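Local coordinates for xyloglucan-specific endo-beta-1,4-glucanase BoGH9A (Bacteroides ovatus, PDB 6DHT), which hydrolyses internal beta-1,4-glucosidic linkages in the backbone of xyloglucans, releasing xyloglucan oligosaccharides, at residues 303-306 against 307-311; 336-339 against 340-344. All coordinates share one frame; numbering follows the deposited sequence.

In the fold
Contact 1 lies where helix 292-309 ends, and contact 2 where a loop runs into the start of helix 339-353; they follow one another along the chain within the glycosyl hydrolase family 9 region, their centres about 12 Å apart. Phe342 joins them: its CZ lies 3.6 Å from Ala307 O and 4.2 Å from Pro311 CB, and its CD1 is 4.1 Å from Tyr304 OH. The side chain of Ala307 is about 12 Å from the calcium ion that contact 2 binds through His337, Asp340 and Glu341, with Asp335 and Gly376 completing the site. Neither contact includes any of the predicted active-site residues Asp171, His497, Asp539 and Glu548.

Contact 1: residues 303-306 against 307-311; sequences AYAW and AEKHP
Three backbone bonds of the i to i+4 kind run from Ala307, Glu308 and Lys309 N to the carbonyls of Ala303, Tyr304 and Ala305, the Glu308 N to Tyr304 O bond measuring 2.9 Å, and His310 is the first residue to leave helical geometry. Trp306 O receives two bonds from His310: a weak one from the backbone N at 3.0 Å, and a straighter one from ring atom ND1 at 3.1 Å, with an N-H...O angle of 155°. Trp306 O lies close to the imidazole plane, at the ring's edge, and the same placement sets the imidazole over the indole as an offset stack, centroids of the five-membered rings 4.2 Å apart and planes 25° apart. His310 CB sits over the six-membered ring in a CH-pi contact, 3.9 Å from that ring's centroid. With CG trans to its backbone N (chi1 -174°), Trp306 presents this indole face to His310. Replacing Trp306 with an alanine would probably strip the imidazole and His310 CB of the surface they lie on, leaving the bond from ND1 to the backbone O as the main restraint on that ring, and cost Asp233 its NE1 partner. The carboxylate of Glu308 meets the Tyr304 ring obliquely, its CD 3.6 Å from Tyr304 CE1. Beyond this turn, Trp306 NE1 makes a weak hydrogen bond to Asp233 OD2, and Ala303, Trp306 and Ala307 pack on helix 265-281. Tyr304 touches that helix at Leu269, Phe342, Ala345, Ala346 and Leu349 of helix 339-353, and, ring edge to face, Tyr358 of helix 356-364.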
loop_
_atom_site.group_PDB
_atom_site.type_symbol
_atom_site.label_atom_id
_atom_site.label_comp_id
_atom_site.label_asym_id
_atom_site.label_seq_id
_atom_site.Cartn_x
_atom_site.Cartn_y
_atom_site.Cartn_z
ATOM N N ALA A 303 -19.656 2.215 15.740
ATOM C CA ALA A 303 -19.358 1.074 14.888
ATOM C C ALA A 303 -18.804 -0.105 15.678
ATOM O O ALA A 303 -19.139 -1.253 15.420
ATOM C CB ALA A 303 -18.362 1.475 13.788
ATOM N N TYR A 304 -17.931 0.175 16.642
ATOM C CA TYR A 304 -17.382 -0.889 17.450
ATOM C C TYR A 304 -18.504 -1.569 18.255
ATOM O O TYR A 304 -18.552 -2.797 18.347
ATOM C CB TYR A 304 -16.292 -0.318 18.370
ATOM C CG TYR A 304 -15.540 -1.366 19.136
ATOM C CD1 TYR A 304 -15.971 -1.775 20.389
ATOM C CD2 TYR A 304 -14.384 -1.938 18.621
ATOM C CE1 TYR A 304 -15.298 -2.737 21.090
ATOM C CE2 TYR A 304 -13.698 -2.904 19.319
ATOM C CZ TYR A 304 -14.160 -3.296 20.560
ATOM O OH TYR A 304 -13.486 -4.258 21.263
ATOM N N ALA A 305 -19.392 -0.754 18.807
ATOM C CA ALA A 305 -20.557 -1.272 19.521
ATOM C C ALA A 305 -21.362 -2.229 18.637
ATOM O O ALA A 305 -21.724 -3.328 19.067
ATOM C CB ALA A 305 -21.415 -0.133 20.001
ATOM N N TRP A 306 -21.623 -1.829 17.394
ATOM C CA TRP A 306 -22.347 -2.700 16.477
ATOM C C TRP A 306 -21.607 -4.012 16.296
ATOM O O TRP A 306 -22.202 -5.078 16.340
ATOM C CB TRP A 306 -22.574 -2.015 15.124
ATOM C CG TRP A 306 -23.452 -2.797 14.170
ATOM C CD1 TRP A 306 -24.790 -2.603 13.934
ATOM C CD2 TRP A 306 -23.055 -3.887 13.332
ATOM N NE1 TRP A 306 -25.233 -3.497 12.999
ATOM C CE2 TRP A 306 -24.195 -4.301 12.614
ATOM C CE3 TRP A 306 -21.850 -4.556 13.122
ATOM C CZ2 TRP A 306 -24.158 -5.353 11.705
ATOM C CZ3 TRP A 306 -21.812 -5.585 12.229
ATOM C CH2 TRP A 306 -22.960 -5.982 11.522
ATOM N N ALA A 307 -20.289 -3.949 16.089
ATOM C CA ALA A 307 -19.514 -5.153 15.903
ATOM C C ALA A 307 -19.551 -6.100 17.114
ATOM O O ALA A 307 -19.527 -7.324 16.952
ATOM C CB ALA A 307 -18.066 -4.783 15.568
ATOM N N GLU A 308 -19.543 -5.532 18.312
ATOM C CA GLU A 308 -19.667 -6.332 19.529
ATOM C C GLU A 308 -20.975 -7.123 19.539
ATOM O O GLU A 308 -21.007 -8.275 19.960
ATOM C CB GLU A 308 -19.628 -5.440 20.765
ATOM C CG GLU A 308 -18.254 -4.993 21.185
ATOM C CD GLU A 308 -18.310 -4.157 22.451
ATOM O OE1 GLU A 308 -18.950 -3.087 22.417
ATOM O OE2 GLU A 308 -17.735 -4.579 23.474
ATOM N N LYS A 309 -22.044 -6.489 19.079
ATOM C CA LYS A 309 -23.356 -7.144 19.032
ATOM C C LYS A 309 -23.419 -8.194 17.924
ATOM O O LYS A 309 -24.168 -9.164 18.026
ATOM C CB LYS A 309 -24.473 -6.115 18.842
ATOM C CG LYS A 309 -24.612 -5.132 19.996
ATOM C CD LYS A 309 -25.919 -4.360 19.930
ATOM C CE LYS A 309 -25.756 -2.924 20.444
ATOM N NZ LYS A 309 -25.249 -1.975 19.384
ATOM N N HIS A 310 -22.628 -8.006 16.869
ATOM C CA HIS A 310 -22.660 -8.899 15.711
ATOM C C HIS A 310 -21.272 -9.402 15.308
ATOM O O HIS A 310 -20.830 -9.204 14.168
ATOM C CB HIS A 310 -23.286 -8.181 14.516
ATOM C CG HIS A 310 -24.630 -7.595 14.800
ATOM N ND1 HIS A 310 -24.801 -6.322 15.293
ATOM C CD2 HIS A 310 -25.871 -8.110 14.646
ATOM C CE1 HIS A 310 -26.091 -6.078 15.443
ATOM N NE2 HIS A 310 -26.761 -7.147 15.056
ATOM N N PRO A 311 -20.602 -10.110 16.221
ATOM C CA PRO A 311 -19.191 -10.478 16.067
ATOM C C PRO A 311 -18.874 -11.487 14.968
ATOM O O PRO A 311 -17.701 -11.634 14.607
ATOM C CB PRO A 311 -18.842 -11.058 17.441
ATOM C CG PRO A 311 -20.150 -11.576 17.963
ATOM C CD PRO A 311 -21.172 -10.604 17.488
#

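Contact 2: residues 336-339 against 340-344; sequences THAD and DEFFW. With CA (calcium ion), chain C.
Calcium coordination dominates where His337 meets Asp340 and Glu341. The backbone carbonyl of His337 binds the ion through O at 2.4 Å, while both carboxylates are bidentate. Asp340 OD1 and OD2 lie 2.4 and 2.6 Å from the metal. Both Glu341 oxygens, OE1 and OE2, bind it at 2.5 Å. A water binds as well, and Asp335 and Gly376 complete the site. The torsions explain the convergence of the two acids. Asp340 has CG between its backbone N and carbonyl carbon (chi1 50°), while Glu341 bends at chi2 (81°), which folds its carboxylate back toward the start of the helix. Hydrogen bonding is chiefly backbone: Phe342 N donates to Ala338 O at 2.9 Å with an N-H...O angle of 168°, and Phe343 N donates to Asp339 O at 2.8 Å. These bonds form the first turn of helix 339-353 directly beside the ion. Asp340 OD2 also accepts a hydrogen bond from Thr378 N, so a second-shell amide positions a ligand oxygen. Apolar contact is slight, Ala338 CB approaching Phe342 CD2 at 4.2 Å; beyond the two segments, the Phe342 ring packs on Leu269 and makes a cation-pi contact with Lys365. The close oxygen pairs, such as His337 O and Asp340 OD1, are neighbours because they share the metal. Three carboxylates, those of Asp335, Asp340 and Glu341, are thus gathered round one dication that probably offsets their mutual repulsion, and the ion ties the loop before the helix to its first turn and to Gly376.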
loop_
_atom_site.group_PDB
_atom_site.type_symbol
_atom_site.label_atom_id
_atom_site.label_comp_id
_atom_site.label_asym_id
_atom_site.label_seq_id
_atom_site.Cartn_x
_atom_site.Cartn_y
_atom_site.Cartn_z
ATOM N N THR A 336 -13.570 -14.723 7.637
ATOM C CA THR A 336 -14.269 -15.325 8.780
ATOM C C THR A 336 -13.453 -15.253 10.068
ATOM O O THR A 336 -13.803 -15.879 11.071
ATOM C CB THR A 336 -14.637 -16.799 8.510
ATOM O OG1 THR A 336 -13.458 -17.547 8.197
ATOM C CG2 THR A 336 -15.615 -16.894 7.366
ATOM N N HIS A 337 -12.376 -14.472 10.037
ATOM C CA HIS A 337 -11.493 -14.300 11.190
ATOM C C HIS A 337 -11.393 -12.817 11.513
ATOM O O HIS A 337 -10.599 -12.092 10.912
ATOM C CB HIS A 337 -10.109 -14.886 10.914
ATOM C CG HIS A 337 -10.103 -16.369 10.702
ATOM N ND1 HIS A 337 -10.259 -16.944 9.460
ATOM C CD2 HIS A 337 -9.954 -17.393 11.575
ATOM C CE1 HIS A 337 -10.207 -18.261 9.575
ATOM N NE2 HIS A 337 -10.024 -18.559 10.849
ATOM N N ALA A 338 -12.194 -12.379 12.474
ATOM C CA ALA A 338 -12.287 -10.968 12.832
ATOM C C ALA A 338 -11.459 -10.580 14.072
ATOM O O ALA A 338 -11.500 -9.426 14.515
ATOM C CB ALA A 338 -13.744 -10.586 13.032
ATOM N N ASP A 339 -10.717 -11.523 14.642
ATOM C CA ASP A 339 -9.961 -11.212 15.865
ATOM C C ASP A 339 -8.990 -10.057 15.638
ATOM O O ASP A 339 -8.838 -9.183 16.504
ATOM C CB ASP A 339 -9.163 -12.423 16.365
ATOM C CG ASP A 339 -10.026 -13.447 17.103
ATOM O OD1 ASP A 339 -11.220 -13.176 17.350
ATOM O OD2 ASP A 339 -9.490 -14.521 17.452
ATOM N N ASP A 340 -8.334 -10.062 14.479
ATOM C CA ASP A 340 -7.322 -9.037 14.192
ATOM C C ASP A 340 -7.928 -7.651 14.014
ATOM O O ASP A 340 -7.338 -6.646 14.427
ATOM C CB ASP A 340 -6.468 -9.415 12.977
ATOM C CG ASP A 340 -7.294 -9.832 11.766
ATOM O OD1 ASP A 340 -7.909 -10.924 11.794
ATOM O OD2 ASP A 340 -7.312 -9.092 10.755
ATOM N N GLU A 341 -9.124 -7.582 13.433
ATOM C CA GLU A 341 -9.829 -6.320 13.286
ATOM C C GLU A 341 -10.313 -5.840 14.674
ATOM O O GLU A 341 -10.278 -4.653 14.971
ATOM C CB GLU A 341 -10.994 -6.453 12.285
ATOM C CG GLU A 341 -10.570 -6.599 10.801
ATOM C CD GLU A 341 -10.164 -8.005 10.399
ATOM O OE1 GLU A 341 -10.259 -8.940 11.226
ATOM O OE2 GLU A 341 -9.730 -8.195 9.235
ATOM N N PHE A 342 -10.781 -6.764 15.514
ATOM C CA PHE A 342 -11.119 -6.403 16.888
ATOM C C PHE A 342 -9.872 -5.857 17.607
ATOM O O PHE A 342 -9.933 -4.830 18.281
ATOM C CB PHE A 342 -11.708 -7.609 17.647
ATOM C CG PHE A 342 -13.211 -7.752 17.517
ATOM C CD1 PHE A 342 -14.049 -6.827 18.100
ATOM C CD2 PHE A 342 -13.756 -8.800 16.817
ATOM C CE1 PHE A 342 -15.419 -6.946 18.000
ATOM C CE2 PHE A 342 -15.141 -8.933 16.714
ATOM C CZ PHE A 342 -15.962 -7.989 17.308
ATOM N N PHE A 343 -8.727 -6.508 17.395
ATOM C CA PHE A 343 -7.492 -6.060 18.050
ATOM C C PHE A 343 -7.100 -4.667 17.607
ATOM O O PHE A 343 -6.785 -3.795 18.421
ATOM C CB PHE A 343 -6.348 -7.022 17.774
ATOM C CG PHE A 343 -5.033 -6.561 18.314
ATOM C CD1 PHE A 343 -4.811 -6.583 19.672
ATOM C CD2 PHE A 343 -4.010 -6.127 17.478
ATOM C CE1 PHE A 343 -3.613 -6.179 20.197
ATOM C CE2 PHE A 343 -2.810 -5.720 18.003
ATOM C CZ PHE A 343 -2.604 -5.746 19.366
ATOM N N TRP A 344 -7.114 -4.450 16.297
ATOM C CA TRP A 344 -6.730 -3.143 15.765
ATOM C C TRP A 344 -7.710 -2.053 16.231
ATOM O O TRP A 344 -7.297 -1.012 16.764
ATOM C CB TRP A 344 -6.579 -3.197 14.224
ATOM C CG TRP A 344 -6.260 -1.870 13.628
ATOM C CD1 TRP A 344 -5.489 -0.891 14.168
ATOM C CD2 TRP A 344 -6.760 -1.346 12.388
ATOM N NE1 TRP A 344 -5.470 0.221 13.353
ATOM C CE2 TRP A 344 -6.221 -0.045 12.238
ATOM C CE3 TRP A 344 -7.577 -1.859 11.376
ATOM C CZ2 TRP A 344 -6.513 0.764 11.143
ATOM C CZ3 TRP A 344 -7.857 -1.048 10.274
ATOM C CH2 TRP A 344 -7.317 0.246 10.173
HETATM CA CA CA C . -9.129 -10.577 9.704
HETATM O O HOH W 1 -8.354 -12.805 8.987
#